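Local structure of Exo-1,5-alpha-l-arabinofuranobiosidase (Gibberella zeae, 2YDT) at residues V75-T78 against Q79-W82; K99-K102 against G103-L106. The protein probably cleaves alpha-1,5-linked L-arabinan from the chain end, releasing arabinobiose units. All coordinates share one frame; numbering follows the deposited sequence.

Interaction 1: V75-T78 against Q79-W82; sequences VKDT and QNNW
The carboxylate of Asp77 gathers the backbone N-H groups of the loop that follows it. OD1 of Asp77 accepts N of Gln79 at 2.9 Å, from above the carboxylate plane. N of Asn80 also lies 2.9 Å from Asp77 OD1, on the syn side and from the same face. This is an Asx turn, extended by the Asn80 bond. Asp77 OD2 takes N of Trp82 at 2.9 Å, nearly along its C-O bond. With CG anti to the backbone N and beside the carbonyl carbon (chi1 171°), the carboxylate lies against the N-H groups of Gln79, Asn80 and Trp82. The loop links the outermost strand of one propeller blade, 70-75, to the first strands of the next, in a fold of six four-stranded blades. Gln79 is bent at chi2 (-58°). Its NE2 then donates to Thr78 OG1 at 2.9 Å, nearly straight and in the amide plane. A water links Asp77 O to Asn81 N, the second bond being weak. Further out, Gly83 N also donates to Asp77 OD2, and Ser111 OG adds a weak bond. So many donors would probably favour the charged form of Asp77. Asn80 ND2 is held by Ser111 and Glu122.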
ATOM      1  N   VAL A  75      15.612   1.432  -7.785  1.00  7.42           N
ATOM      2  CA  VAL A  75      15.303   0.043  -8.022  1.00  6.60           C
ATOM      3  C   VAL A  75      14.950  -0.077  -9.510  1.00  7.13           C
ATOM      4  O   VAL A  75      13.971   0.500 -10.001  1.00  8.07           O
ATOM      5  CB  VAL A  75      14.142  -0.490  -7.158  1.00  6.88           C
ATOM      6  CG1 VAL A  75      14.187  -2.055  -7.169  1.00  6.94           C
ATOM      7  CG2 VAL A  75      14.217   0.032  -5.755  1.00  6.59           C
ATOM      8  N   LYS A  76      15.762  -0.829 -10.246  1.00  7.63           N
ATOM      9  CA  LYS A  76      15.605  -1.014 -11.693  1.00  7.19           C
ATOM     10  C   LYS A  76      15.228  -2.443 -12.069  1.00  7.01           C
ATOM     11  O   LYS A  76      15.617  -3.409 -11.374  1.00  7.79           O
ATOM     12  CB  LYS A  76      16.906  -0.644 -12.435  1.00  7.19           C
ATOM     13  CG  LYS A  76      17.324   0.791 -12.256  1.00  7.89           C
ATOM     14  CD  LYS A  76      18.510   1.137 -13.156  1.00  9.87           C
ATOM     15  CE  LYS A  76      18.988   2.537 -12.931  1.00 11.99           C
ATOM     16  NZ  LYS A  76      20.209   2.881 -13.801  1.00 11.76           N
ATOM     17  N   ASP A  77      14.496  -2.581 -13.171  1.00  7.28           N
ATOM     18  CA  ASP A  77      14.186  -3.884 -13.750  1.00  8.03           C
ATOM     19  C   ASP A  77      15.464  -4.390 -14.483  1.00  8.47           C
ATOM     20  O   ASP A  77      15.825  -3.829 -15.516  1.00  8.62           O
ATOM     21  CB  ASP A  77      13.057  -3.731 -14.741  1.00  7.87           C
ATOM     22  CG  ASP A  77      12.794  -4.977 -15.569  1.00  7.70           C
ATOM     23  OD1 ASP A  77      13.243  -6.082 -15.191  1.00  8.20           O
ATOM     24  OD2 ASP A  77      12.096  -4.801 -16.574  1.00  7.70           O
ATOM     25  N   THR A  78      16.099  -5.400 -13.904  1.00  8.67           N
ATOM     26  CA  THR A  78      17.308  -6.018 -14.489  1.00  9.14           C
ATOM     27  C   THR A  78      16.968  -7.283 -15.249  1.00 10.12           C
ATOM     28  O   THR A  78      17.848  -7.884 -15.880  1.00 10.33           O
ATOM     29  CB  THR A  78      18.311  -6.349 -13.420  1.00  8.29           C
ATOM     30  OG1 THR A  78      17.796  -7.360 -12.563  1.00  8.54           O
ATOM     31  CG2 THR A  78      18.706  -5.097 -12.583  1.00  9.24           C
ATOM     32  N   GLN A  79      15.697  -7.698 -15.255  1.00  9.25           N
ATOM     33  CA  GLN A  79      15.301  -8.975 -15.803  1.00  8.88           C
ATOM     34  C   GLN A  79      14.580  -8.929 -17.139  1.00 10.31           C
ATOM     35  O   GLN A  79      14.800  -9.803 -17.986  1.00 10.91           O
ATOM     36  CB  GLN A  79      14.410  -9.686 -14.775  1.00  9.34           C
ATOM     37  CG  GLN A  79      15.105  -9.960 -13.448  1.00  9.44           C
ATOM     38  CD  GLN A  79      16.354 -10.797 -13.631  1.00  9.77           C
ATOM     39  OE1 GLN A  79      16.295 -11.950 -14.086  1.00  9.99           O
ATOM     40  NE2 GLN A  79      17.496 -10.177 -13.377  1.00 10.10           N
ATOM     41  N   ASN A  80      13.670  -7.973 -17.316  1.00  9.45           N
ATOM     42  CA  ASN A  80      12.686  -8.037 -18.404  1.00  9.54           C
ATOM     43  C   ASN A  80      12.850  -7.025 -19.519  1.00  8.50           C
ATOM     44  O   ASN A  80      12.174  -7.114 -20.529  1.00  9.55           O
ATOM     45  CB  ASN A  80      11.233  -7.889 -17.829  1.00  8.54           C
ATOM     46  CG  ASN A  80      10.995  -8.745 -16.606  1.00  8.69           C
ATOM     47  OD1 ASN A  80      11.257  -9.964 -16.625  1.00  9.62           O
ATOM     48  ND2 ASN A  80      10.439  -8.145 -15.534  1.00  7.75           N
ATOM     49  N   ASN A  81      13.767  -6.077 -19.348  1.00  9.46           N
ATOM     50  CA  ASN A  81      13.900  -4.924 -20.215  1.00  9.75           C
ATOM     51  C   ASN A  81      12.558  -4.201 -20.413  1.00  9.42           C
ATOM     52  O   ASN A  81      12.215  -3.757 -21.509  1.00  9.47           O
ATOM     53  CB  ASN A  81      14.536  -5.290 -21.577  1.00 10.49           C
ATOM     54  CG  ASN A  81      15.185  -4.090 -22.257  1.00 13.08           C
ATOM     55  OD1 ASN A  81      15.390  -3.017 -21.677  1.00 11.90           O
ATOM     56  ND2 ASN A  81      15.551  -4.286 -23.517  1.00 20.73           N
ATOM     57  N   TRP A  82      11.804  -4.091 -19.327  1.00  9.05           N
ATOM     58  CA  TRP A  82      10.515  -3.430 -19.341  1.00  8.28           C
ATOM     59  C   TRP A  82      10.501  -2.148 -18.485  1.00  7.94           C
ATOM     60  O   TRP A  82       9.934  -1.128 -18.894  1.00  8.94           O
ATOM     61  CB  TRP A  82       9.433  -4.387 -18.766  1.00  7.49           C
ATOM     62  CG  TRP A  82       8.995  -5.513 -19.639  1.00  9.13           C
ATOM     63  CD1 TRP A  82       9.252  -5.690 -20.968  1.00 10.16           C
ATOM     64  CD2 TRP A  82       8.116  -6.549 -19.253  1.00  9.96           C
ATOM     65  NE1 TRP A  82       8.612  -6.822 -21.428  1.00 12.26           N
ATOM     66  CE2 TRP A  82       7.902  -7.376 -20.395  1.00 10.81           C
ATOM     67  CE3 TRP A  82       7.502  -6.902 -18.046  1.00  9.91           C
ATOM     68  CZ2 TRP A  82       7.083  -8.504 -20.341  1.00 12.14           C
ATOM     69  CZ3 TRP A  82       6.686  -8.008 -18.013  1.00 11.95           C
ATOM     70  CH2 TRP A  82       6.480  -8.798 -19.142  1.00 12.33           C
TER
HETATM   71  O   HOH W   1      16.319  -4.889 -18.081  1.00 13.70           O
HETATM   72  O   HOH W   2      16.854  -7.138 -18.756  1.00 35.13           O

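Interaction 2: K99-K102 against G103-L106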
ATOM      1  N   LYS A  99      18.432 -17.105   2.657  1.00  9.18           N
ATOM      2  CA  LYS A  99      19.679 -16.335   2.637  1.00 10.57           C
ATOM      3  C   LYS A  99      19.514 -14.813   2.728  1.00 10.22           C
ATOM      4  O   LYS A  99      20.486 -14.078   2.557  1.00 10.66           O
ATOM      5  CB  LYS A  99      20.482 -16.699   1.393  1.00 11.41           C
ATOM      6  CG  LYS A  99      19.875 -16.238   0.082  1.00 12.54           C
ATOM      7  CD  LYS A  99      20.691 -16.719  -1.082  1.00 19.40           C
ATOM      8  CE  LYS A  99      20.148 -16.172  -2.400  1.00 21.67           C
ATOM      9  NZ  LYS A  99      20.760 -16.956  -3.580  1.00 26.22           N
ATOM     10  N   TYR A 100      18.301 -14.354   3.006  1.00  9.87           N
ATOM     11  CA  TYR A 100      18.011 -12.924   3.246  1.00  9.65           C
ATOM     12  C   TYR A 100      17.759 -12.699   4.730  1.00  9.62           C
ATOM     13  O   TYR A 100      16.747 -13.143   5.264  1.00  9.23           O
ATOM     14  CB  TYR A 100      16.792 -12.512   2.381  1.00  9.43           C
ATOM     15  CG  TYR A 100      17.044 -12.773   0.912  1.00  9.15           C
ATOM     16  CD1 TYR A 100      17.739 -11.861   0.140  1.00  8.97           C
ATOM     17  CD2 TYR A 100      16.638 -13.939   0.309  1.00  8.58           C
ATOM     18  CE1 TYR A 100      18.032 -12.108  -1.183  1.00 11.47           C
ATOM     19  CE2 TYR A 100      16.901 -14.201  -1.016  1.00  9.49           C
ATOM     20  CZ  TYR A 100      17.606 -13.258  -1.774  1.00 10.31           C
ATOM     21  OH  TYR A 100      17.914 -13.480  -3.106  1.00 13.53           O
ATOM     22  N   PRO A 101      18.697 -12.032   5.424  1.00 11.26           N
ATOM     23  CA  PRO A 101      18.573 -11.930   6.880  1.00 11.44           C
ATOM     24  C   PRO A 101      17.622 -10.856   7.353  1.00 12.32           C
ATOM     25  O   PRO A 101      17.186 -10.008   6.590  1.00 11.36           O
ATOM     26  CB  PRO A 101      19.989 -11.541   7.325  1.00 11.46           C
ATOM     27  CG  PRO A 101      20.555 -10.862   6.201  1.00 12.04           C
ATOM     28  CD  PRO A 101      20.013 -11.564   4.969  1.00 11.47           C
ATOM     29  N   LYS A 102      17.331 -10.902   8.641  1.00 12.17           N
ATOM     30  CA  LYS A 102      16.660  -9.806   9.332  1.00 12.30           C
ATOM     31  C   LYS A 102      17.316  -8.486   8.945  1.00 11.82           C
ATOM     32  O   LYS A 102      18.547  -8.383   8.910  1.00 11.23           O
ATOM     33  CB  LYS A 102      16.750 -10.007  10.856  1.00 12.47           C
ATOM     34  CG  LYS A 102      16.007  -8.979  11.650  1.00 14.71           C
ATOM     35  CD  LYS A 102      16.080  -9.267  13.156  1.00 18.99           C
ATOM     36  CE  LYS A 102      15.187  -8.320  13.887  1.00 23.85           C
ATOM     37  NZ  LYS A 102      15.354  -8.418  15.364  1.00 27.99           N
ATOM     38  N   GLY A 103      16.481  -7.487   8.614  1.00 11.07           N
ATOM     39  CA  GLY A 103      16.935  -6.183   8.230  1.00 11.02           C
ATOM     40  C   GLY A 103      17.122  -5.968   6.743  1.00 10.94           C
ATOM     41  O   GLY A 103      17.389  -4.861   6.325  1.00 10.58           O
ATOM     42  N   THR A 104      17.033  -7.036   5.939  1.00  9.24           N
ATOM     43  CA  THR A 104      17.021  -6.897   4.477  1.00  9.43           C
ATOM     44  C   THR A 104      15.807  -6.031   4.165  1.00  8.39           C
ATOM     45  O   THR A 104      14.731  -6.227   4.738  1.00  8.40           O
ATOM     46  CB  THR A 104      16.875  -8.264   3.793  1.00 10.49           C
ATOM     47  OG1 THR A 104      18.000  -9.110   4.140  1.00 10.77           O
ATOM     48  CG2 THR A 104      16.780  -8.122   2.277  1.00  9.15           C
ATOM     49  N   VAL A 105      15.974  -5.103   3.249  1.00  7.03           N
ATOM     50  CA  VAL A 105      14.872  -4.298   2.725  1.00  7.00           C
ATOM     51  C   VAL A 105      14.363  -4.895   1.434  1.00  7.68           C
ATOM     52  O   VAL A 105      15.141  -5.180   0.534  1.00  8.60           O
ATOM     53  CB  VAL A 105      15.286  -2.848   2.489  1.00  6.63           C
ATOM     54  CG1 VAL A 105      14.048  -2.016   1.946  1.00  7.91           C
ATOM     55  CG2 VAL A 105      15.813  -2.235   3.781  1.00  9.74           C
ATOM     56  N   LEU A 106      13.049  -5.159   1.367  1.00  7.83           N
ATOM     57  CA  LEU A 106      12.430  -5.595   0.154  1.00  6.86           C
ATOM     58  C   LEU A 106      11.698  -4.410  -0.514  1.00  7.35           C
ATOM     59  O   LEU A 106      11.133  -3.531   0.133  1.00  7.08           O
ATOM     60  CB  LEU A 106      11.424  -6.703   0.412  1.00  7.50           C
ATOM     61  CG  LEU A 106      11.922  -7.975   1.082  1.00  6.70           C
ATOM     62  CD1 LEU A 106      10.810  -9.058   1.113  1.00  9.67           C
ATOM     63  CD2 LEU A 106      13.190  -8.488   0.416  1.00  8.64           C
TER
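Thr104 meets Pro101 with two donors on one carbonyl. Its backbone N lies 3.0 Å from Pro101 O, and this bond is the closing bond of a type II beta turn from Pro101 to Thr104. The hydroxyl OG1 of Thr104 donates to the same Pro101 O at 2.7 Å. It arrives in the carbonyl plane, on a lone pair, while the backbone N is tilted 30° from that plane. One torsion makes the double grip possible: OG1 stands beside its own backbone N (chi1 -61°). The hydroxyl also packs against the proline ring, with Thr104 OG1 3.3 Å from Pro101 CD. Gly103 takes the third position of the turn. Its phi is positive (93°), as type II requires; a CB would jam against Lys102 O, which calls for glycine. The turn ends the loop between the first two strands of a beta-propeller blade, and strand 105-111 starts straight after it. Gly103 and Thr104 already bond through their backbones to Leu93, just past strand 87-92. Lys102 sits at the second position. Its side chain sets off away from 103-106, yet CB and CG each lie 3.4 Å from Gly103 N. The extended side chain comes to about 8 Å from a bound manganese ion. Beside the turn, Tyr100 CB lies 4.0 Å from Thr104 OG1. The Tyr100 hydroxyl bonds to Glu134, and the Thr104 side chain touches Ala125 of strand 119-126.

In the fold
Both interactions are local turns in loops of the propeller; their centres lie about 21 Å apart and the two do not touch. Interaction 1 joins one blade to the next. Interaction 2 stays within a blade and leads into its second strand, so the two loops end up on opposite sides of the propeller. Strand 119-126 lies beside both. Interaction 1 is a surface contact and has no buried residue among those that touch. Interaction 2 is partly buried: Tyr100 and Thr104 go inward while Pro101 and Lys102 face solvent. The main acceptor differs: a side-chain carboxylate in 75-82, a backbone carbonyl in 99-106.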